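Local coordinates for protein putative tryptophan halogenase (Xanthomonas campestris pv. campestris, PDB 6Y1W) that probably acts as a flavin-dependent halogenase of the tryptophan halogenase family, using FAD to halogenate an aromatic substrate, at residues T84-F88 and Y499-P505; G149-L154 and L489-F495. All blocks are in the same frame, centred on the assembly; numbering follows the deposited sequence. Where two conformers were deposited one is given.

Contact 1. Residues T84-F88 and Y499-P505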
# COMPACT_ATOMS: atom_id res chain seq x y z
N THR A 84 -4.27 22.14 24.69
CA THR A 84 -2.87 21.75 24.62
C THR A 84 -2.01 22.89 24.11
O THR A 84 -0.87 22.66 23.71
CB THR A 84 -2.68 20.50 23.75
OG1 THR A 84 -3.16 20.76 22.44
CG2 THR A 84 -3.46 19.29 24.36
N GLN A 85 -2.52 24.13 24.15
CA GLN A 85 -1.79 25.32 23.67
C GLN A 85 -1.37 25.17 22.20
O GLN A 85 -0.35 25.75 21.77
CB GLN A 85 -0.57 25.64 24.55
CG GLN A 85 -0.95 25.93 26.02
CD GLN A 85 -1.46 27.35 26.18
OE1 GLN A 85 -0.98 28.28 25.50
NE2 GLN A 85 -2.46 27.53 27.05
N ALA A 86 -2.17 24.44 21.41
CA ALA A 86 -1.67 23.96 20.12
C ALA A 86 -1.79 24.99 19.00
O ALA A 86 -2.66 25.86 19.02
CB ALA A 86 -2.41 22.69 19.68
N THR A 87 -0.90 24.87 18.01
CA THR A 87 -1.00 25.66 16.78
C THR A 87 -1.00 24.71 15.59
O THR A 87 -0.79 23.50 15.73
CB THR A 87 0.17 26.67 16.64
OG1 THR A 87 1.40 25.96 16.50
CG2 THR A 87 0.27 27.62 17.90
N PHE A 88 -1.23 25.26 14.41
CA PHE A 88 -1.22 24.43 13.21
C PHE A 88 0.17 24.32 12.60
O PHE A 88 1.00 25.24 12.70
CB PHE A 88 -2.22 24.97 12.17
CG PHE A 88 -3.65 24.84 12.60
CD1 PHE A 88 -4.32 23.61 12.48
CD2 PHE A 88 -4.32 25.91 13.17
CE1 PHE A 88 -5.63 23.45 12.91
CE2 PHE A 88 -5.65 25.75 13.60
CZ PHE A 88 -6.29 24.53 13.47
N TYR A 499 -10.67 30.07 16.28
CA TYR A 499 -11.02 28.65 16.19
C TYR A 499 -10.71 27.88 17.46
O TYR A 499 -11.50 27.04 17.88
CB TYR A 499 -10.25 28.01 15.02
CG TYR A 499 -10.54 26.53 14.81
CD1 TYR A 499 -11.75 26.11 14.26
CD2 TYR A 499 -9.57 25.56 15.13
CE1 TYR A 499 -12.00 24.75 14.07
CE2 TYR A 499 -9.81 24.23 14.93
CZ TYR A 499 -11.01 23.81 14.40
OH TYR A 499 -11.24 22.48 14.19
N CYS A 500 -9.58 28.16 18.10
CA CYS A 500 -9.17 27.34 19.21
C CYS A 500 -8.32 28.11 20.19
O CYS A 500 -7.26 27.62 20.59
CB CYS A 500 -8.43 26.10 18.67
SG CYS A 500 -6.96 26.51 17.68
N PRO A 501 -8.74 29.30 20.64
CA PRO A 501 -7.89 30.09 21.55
C PRO A 501 -7.65 29.40 22.89
O PRO A 501 -8.58 28.92 23.56
CB PRO A 501 -8.68 31.41 21.71
CG PRO A 501 -10.08 31.04 21.44
CD PRO A 501 -10.01 30.00 20.34
N ALA A 502 -6.35 29.29 23.24
CA ALA A 502 -5.89 28.77 24.51
C ALA A 502 -5.63 29.93 25.46
O ALA A 502 -5.16 30.98 25.02
CB ALA A 502 -4.59 27.96 24.37
N PRO A 503 -5.89 29.75 26.74
CA PRO A 503 -5.62 30.83 27.70
C PRO A 503 -4.13 31.09 27.88
O PRO A 503 -3.33 30.15 28.02
CB PRO A 503 -6.25 30.31 29.00
CG PRO A 503 -6.21 28.83 28.87
CD PRO A 503 -6.43 28.54 27.39
N ALA A 504 -3.74 32.34 27.88
CA ALA A 504 -2.32 32.64 28.09
C ALA A 504 -1.93 32.26 29.52
O ALA A 504 -2.65 32.61 30.46
CB ALA A 504 -2.01 34.13 27.85
N PRO A 505 -0.82 31.56 29.72
CA PRO A 505 -0.40 31.27 31.09
C PRO A 505 -0.27 32.56 31.88
O PRO A 505 0.19 33.59 31.34
CB PRO A 505 0.96 30.59 30.90
CG PRO A 505 0.80 29.90 29.50
CD PRO A 505 -0.05 30.83 28.69

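Contact 2. Residues G149-L154 and L489-F495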
# COMPACT_ATOMS: atom_id res chain seq x y z
N GLY A 149 2.79 32.21 6.48
CA GLY A 149 2.22 32.20 7.83
C GLY A 149 0.71 32.25 7.88
O GLY A 149 0.13 32.92 8.76
N ARG A 150 0.05 31.54 6.97
CA ARG A 150 -1.40 31.53 6.84
C ARG A 150 -1.96 30.13 7.06
O ARG A 150 -1.32 29.12 6.75
CB ARG A 150 -1.81 32.02 5.43
CG ARG A 150 -1.37 33.45 5.16
CD ARG A 150 -1.91 33.91 3.82
NE ARG A 150 -1.56 35.31 3.57
CZ ARG A 150 -2.32 36.35 3.90
NH1 ARG A 150 -3.48 36.16 4.52
NH2 ARG A 150 -1.91 37.58 3.63
N PHE A 151 -3.20 30.06 7.59
CA PHE A 151 -3.85 28.77 7.77
C PHE A 151 -5.35 28.97 7.93
O PHE A 151 -5.78 29.82 8.72
CB PHE A 151 -3.34 27.98 9.00
CG PHE A 151 -4.02 26.64 9.13
CD1 PHE A 151 -3.52 25.54 8.42
CD2 PHE A 151 -5.21 26.49 9.84
CE1 PHE A 151 -4.17 24.33 8.47
CE2 PHE A 151 -5.88 25.27 9.88
CZ PHE A 151 -5.35 24.19 9.18
N ALA A 152 -6.12 28.12 7.25
CA ALA A 152 -7.49 27.78 7.63
C ALA A 152 -7.81 26.43 6.99
O ALA A 152 -7.12 26.00 6.08
CB ALA A 152 -8.48 28.87 7.17
N HIS A 153 -8.85 25.74 7.49
CA HIS A 153 -9.27 24.51 6.84
C HIS A 153 -9.86 24.83 5.47
O HIS A 153 -10.49 25.87 5.28
CB HIS A 153 -10.33 23.74 7.63
CG HIS A 153 -9.94 23.44 9.04
ND1 HIS A 153 -10.18 24.31 10.07
CD2 HIS A 153 -9.32 22.37 9.57
CE1 HIS A 153 -9.73 23.78 11.20
NE2 HIS A 153 -9.19 22.60 10.92
N LEU A 154 -9.68 23.90 4.54
CA LEU A 154 -10.33 24.05 3.24
C LEU A 154 -11.31 22.91 3.00
O LEU A 154 -11.15 21.82 3.55
CB LEU A 154 -9.29 24.08 2.11
CG LEU A 154 -8.53 25.40 1.99
CD1 LEU A 154 -7.40 25.30 0.95
CD2 LEU A 154 -9.52 26.51 1.65
N LEU A 489 -6.62 32.48 2.61
CA LEU A 489 -6.34 31.97 3.95
C LEU A 489 -5.93 33.10 4.89
O LEU A 489 -5.16 33.98 4.48
CB LEU A 489 -5.21 30.92 3.89
CG LEU A 489 -5.47 29.74 2.96
CD1 LEU A 489 -4.18 28.93 2.97
CD2 LEU A 489 -6.63 28.93 3.43
N PRO A 490 -6.43 33.16 6.13
CA PRO A 490 -6.07 34.27 7.03
C PRO A 490 -4.72 34.05 7.68
O PRO A 490 -4.20 32.91 7.68
CB PRO A 490 -7.17 34.23 8.10
CG PRO A 490 -7.50 32.75 8.19
CD PRO A 490 -7.40 32.24 6.75
N PRO A 491 -4.15 35.09 8.28
CA PRO A 491 -2.97 34.89 9.15
C PRO A 491 -3.25 33.85 10.23
O PRO A 491 -4.35 33.78 10.79
CB PRO A 491 -2.74 36.29 9.76
CG PRO A 491 -3.44 37.24 8.79
CD PRO A 491 -4.61 36.49 8.26
N HIS A 492 -2.23 33.02 10.51
CA HIS A 492 -2.34 31.92 11.49
C HIS A 492 -2.94 32.40 12.81
O HIS A 492 -3.81 31.74 13.39
CB HIS A 492 -0.94 31.36 11.72
CG HIS A 492 -0.89 30.05 12.47
ND1 HIS A 492 0.29 29.55 12.98
CD2 HIS A 492 -1.84 29.13 12.75
CE1 HIS A 492 0.05 28.40 13.58
NE2 HIS A 492 -1.23 28.10 13.43
N ALA A 493 -2.43 33.50 13.32
CA ALA A 493 -2.85 34.01 14.62
C ALA A 493 -4.32 34.38 14.61
O ALA A 493 -5.02 34.16 15.59
CB ALA A 493 -2.02 35.22 15.01
N GLU A 494 -4.80 34.96 13.50
CA GLU A 494 -6.22 35.30 13.43
C GLU A 494 -7.08 34.05 13.43
O GLU A 494 -8.12 33.99 14.10
CB GLU A 494 -6.49 36.14 12.18
CG GLU A 494 -6.15 37.60 12.41
CD GLU A 494 -6.18 38.41 11.14
OE1 GLU A 494 -5.40 39.39 11.06
OE2 GLU A 494 -6.99 38.07 10.24
N PHE A 495 -6.65 33.01 12.71
CA PHE A 495 -7.42 31.78 12.71
C PHE A 495 -7.43 31.14 14.10
O PHE A 495 -8.48 30.71 14.57
CB PHE A 495 -6.88 30.81 11.65
CG PHE A 495 -7.80 29.66 11.44
CD1 PHE A 495 -8.97 29.82 10.70
CD2 PHE A 495 -7.54 28.44 12.03
CE1 PHE A 495 -9.87 28.76 10.55
CE2 PHE A 495 -8.43 27.38 11.89
CZ PHE A 495 -9.60 27.53 11.15

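Contact 1. Residues T84-F88 and Y499-P505
Gln85 reaches Pro503 through a single side-chain hydrogen bond, an example of how a glutamine can fasten a proline-rich tail that has no regular structure of its own. From CB, CG lies beside the backbone N (chi1 -60°), and the chain then bends at chi2 (-80°), which brings the amide round to the tail although the CB bond does not itself point there. At CD the chain meets the methyl of Ala502, with Ala502 CB 3.7 Å from Gln85 CD. The same methyl packs against the rest of the amide, 3.5 Å from Ala502 CB to Gln85 NE2, while Pro505 CD lies loosely 4.2 Å from Gln85 OE1. NE2 donates to the carbonyl of Pro503, 2.9 Å from Gln85 NE2 to Pro503 O, with an N-H...O angle of 161°. The acceptor lies close to the amide plane, while the donor is tilted from the carbonyl plane.

Farther along, the contact turns apolar. The ring of Phe88 presents its CZ edge to Tyr499, with Tyr499 CE2 3.8 Å from Phe88 CZ, and Cys500 SG approaches the Phe88 ring obliquely in a sulfur-aromatic contact. The hydroxyl of Tyr499 is bonded to Glu77 instead. Cys500 is where the chain leaves helix 492-499, and from there the tail runs past the turn between helix 77-83 and strand 87-89. Gln280 bonds to both segments, Met81 of helix 77-83 touches Phe88 and Cys500, and strand 87-89 forms one margin of a three-stranded antiparallel sheet.

Contact 2. Residues G149-L154 and L489-F495
Phe495 and Ala152 meet in the tightly packed half of this contact, which illustrates how one ring can gather three successive residues of a loop. Phe495 CG is anti to its own backbone N (chi1 -169°), which carries the ring to the loop, and CA of Ala152 sits over one face in a CH-pi contact, 4.0 Å from Ala152 CA to the ring centroid of Phe495. Phe151 turns its edge toward the Phe495 ring in an offset edge-to-face pair, the planes at 71°, with Phe151 CD2 3.7 Å from Phe495 CD2. His153 approaches obliquely and completes the aromatic cluster; its NE2 is bonded to Glu77. Ala152 CB also packs on the ring of Pro490, 3.6 Å from Pro490 CD. Leu489, which buries more surface here than any other residue, brings CD2 against Ala152 and Leu154, and its CB lies 3.9 Å from Arg150 CB. The price is polar: the carbonyl oxygens of Phe151 and Ala152 are buried without a partner.

The backbones are joined by a single bridge between Arg150 and Pro491. Phe151 N donates to Pro490 O at 3.0 Å, and His492 N donates to Gly149 O at 2.9 Å.

At the looser margin, the end of the Arg150 side chain holds on by one polar bond instead of close apolar and aromatic packing. Its chain runs extended from CG to NE beside Pro491, and in the conformer described, one of two deposited, NH1 donates to Leu489 O, 2.8 Å from Arg150 NH1, in the carbonyl plane but with an N-H...O angle of only 145°. Pro491 is the N-cap residue of helix 492-499, so the contact joins the start of that helix to the loop between helix 141-148 and strand 162-166.

How the contacts relate
Helix 492-499 ties the two contacts together: contact 2 holds its beginning, contact 1 begins at its end, and their centres lie 14 Å apart. In sequence, contact 2 is nested within the loop that contact 1 closes. They touch directly. His492 NE2 is 3.0 Å from Phe88 N, probably a hydrogen bond, and the rings of Phe88 and Phe151 stack, with Phe88 CD1 3.5 Å from Phe151 CE2; Tyr499 also meets His153. Phe88 directly precedes Lys89, the predicted active-site lysine, whereas the side chain of His492 comes within about 7 Å of that of Lys89 from far along the sequence. In contact 1, the Pro505 side chain lies about 5 Å from a bound (2S,3S)-butane-2,3-diol.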